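Local coordinates for probable glutamine-binding lipoprotein GlnH (GLNBP) (Mycobacterium tuberculosis, PDB 6H20) that acts as an extracellular solute-binding lipoprotein for aspartate and related amino acids such as asparagine and glutamate, probably linking their availability to kinase control of glutamate metabolism, at residues A[206-210]-A[211-215]. Sequence-based numbering, arbitrary orientation.
Sequences VSTDD and TILAG. With ASN (asparagine), chain B.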
loop_
_atom_site.group_PDB
_atom_site.type_symbol
_atom_site.label_atom_id
_atom_site.label_comp_id
_atom_site.label_asym_id
_atom_site.label_seq_id
_atom_site.Cartn_x
_atom_site.Cartn_y
_atom_site.Cartn_z
ATOM N N VAL A 206 -9.456 14.117 0.351
ATOM C CA VAL A 206 -9.101 12.710 0.206
ATOM C C VAL A 206 -8.488 12.262 1.523
ATOM O O VAL A 206 -7.747 13.022 2.149
ATOM C CB VAL A 206 -8.085 12.529 -0.939
ATOM C CG1 VAL A 206 -7.802 11.043 -1.182
ATOM C CG2 VAL A 206 -8.611 13.171 -2.199
ATOM N N SER A 207 -8.773 11.035 1.957
ATOM C CA SER A 207 -8.136 10.543 3.173
ATOM C C SER A 207 -7.571 9.153 2.939
ATOM O O SER A 207 -8.322 8.213 2.651
ATOM C CB SER A 207 -9.093 10.532 4.369
ATOM O OG SER A 207 -8.407 10.100 5.542
ATOM N N THR A 208 -6.255 9.022 3.078
ATOM C CA THR A 208 -5.580 7.722 2.997
ATOM C C THR A 208 -4.174 7.893 3.561
ATOM O O THR A 208 -3.846 8.939 4.142
ATOM C CB THR A 208 -5.597 7.138 1.573
ATOM O OG1 THR A 208 -5.085 5.802 1.600
ATOM C CG2 THR A 208 -4.738 7.925 0.590
ATOM N N ASP A 209 -3.346 6.864 3.377
ATOM C CA ASP A 209 -1.971 6.859 3.856
ATOM C C ASP A 209 -1.246 8.133 3.438
ATOM O O ASP A 209 -1.316 8.544 2.278
ATOM C CB ASP A 209 -1.222 5.695 3.198
ATOM C CG ASP A 209 -1.916 4.345 3.336
ATOM O OD1 ASP A 209 -2.972 4.206 3.995
ATOM O OD2 ASP A 209 -1.361 3.404 2.741
ATOM N N ASP A 210 -0.489 8.722 4.376
ATOM C CA ASP A 210 0.238 9.952 4.056
ATOM C C ASP A 210 1.243 9.760 2.921
ATOM O O ASP A 210 1.483 10.692 2.140
ATOM C CB ASP A 210 0.873 10.580 5.309
ATOM C CG ASP A 210 1.822 9.650 6.083
ATOM O OD1 ASP A 210 1.992 8.450 5.780
ATOM O OD2 ASP A 210 2.422 10.174 7.054
ATOM N N THR A 211 1.807 8.557 2.797
ATOM C CA THR A 211 2.668 8.200 1.671
ATOM C C THR A 211 1.947 8.372 0.333
ATOM O O THR A 211 2.470 9.008 -0.592
ATOM C CB THR A 211 3.062 6.731 1.827
ATOM O OG1 THR A 211 1.899 5.999 2.231
ATOM C CG2 THR A 211 4.157 6.568 2.896
ATOM N N ILE A 212 0.762 7.765 0.199
ATOM C CA ILE A 212 -0.032 7.889 -1.030
ATOM C C ILE A 212 -0.411 9.346 -1.266
ATOM O O ILE A 212 -0.322 9.865 -2.395
ATOM C CB ILE A 212 -1.276 6.977 -0.958
ATOM C CG1 ILE A 212 -0.859 5.514 -0.830
ATOM C CG2 ILE A 212 -2.191 7.206 -2.189
ATOM C CD1 ILE A 212 -2.046 4.577 -0.632
ATOM N N LEU A 213 -0.843 10.032 -0.203
ATOM C CA LEU A 213 -1.224 11.439 -0.341
ATOM C C LEU A 213 -0.056 12.294 -0.823
ATOM O O LEU A 213 -0.254 13.219 -1.623
ATOM C CB LEU A 213 -1.742 11.975 0.991
ATOM C CG LEU A 213 -3.022 11.357 1.560
ATOM C CD1 LEU A 213 -3.393 12.082 2.854
ATOM C CD2 LEU A 213 -4.176 11.429 0.550
ATOM N N ALA A 214 1.164 12.004 -0.344
ATOM C CA ALA A 214 2.336 12.738 -0.819
ATOM C C ALA A 214 2.536 12.563 -2.321
ATOM O O ALA A 214 2.952 13.502 -3.013
ATOM C CB ALA A 214 3.581 12.295 -0.049
ATOM N N GLY A 215 2.232 11.375 -2.847
ATOM C CA GLY A 215 2.283 11.181 -4.284
ATOM C C GLY A 215 1.280 12.055 -5.013
ATOM O O GLY A 215 1.557 12.567 -6.106
HETATM N N ASN B . -2.684 0.994 2.689
HETATM C CA ASN B . -4.139 1.079 2.575
HETATM C C ASN B . -4.716 -0.318 2.428
HETATM O O ASN B . -5.902 -0.475 2.086
HETATM C CB ASN B . -4.542 1.959 1.390
HETATM C CG ASN B . -4.189 1.345 0.058
HETATM O OD1 ASN B . -3.381 0.427 -0.040
HETATM N ND2 ASN B . -4.829 1.832 -0.980
HETATM O OXT ASN B . -3.972 -1.296 2.657
#
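Leu213 N donates to Asp209 O over 2.9 Å, almost straight at 169°, and Ala214 N follows on Asp210 O at 2.8 Å; these are the first i to i+4 bonds of helix 210-219, which follows strand 205-207 after a short corner at Thr208. Asp209 sits at the N-cap position, yet its carboxylate makes no capping bond. With CG turned away from its own carbonyl carbon (chi1 -52°), the group faces the pocket, and OD2 takes the amino N of the bound asparagine at 2.7 Å; Tyr235 OH bonds the same oxygen and also Thr211 OG1. Ile212 CD1 borders this carboxylate 3.6 Å from OD2 and lies 3.9 Å from the ligand's ND2. The methyl CG2 of Thr208 packs 3.5 Å from Leu213 CD2, and the side chains of Thr208 and Ile212 cross at about a right angle, CG2 to CG2, while Thr208 OG1, near the ligand, is bonded to Ser172 OG. Asp210 OD1 accepts from Asn142 N of strand 139-148. Helix backbone and ligand therefore draw on separate oxygens of Asp209, and its buried carboxylate, held by Tyr235, probably favours the charged ammonium of an amino acid.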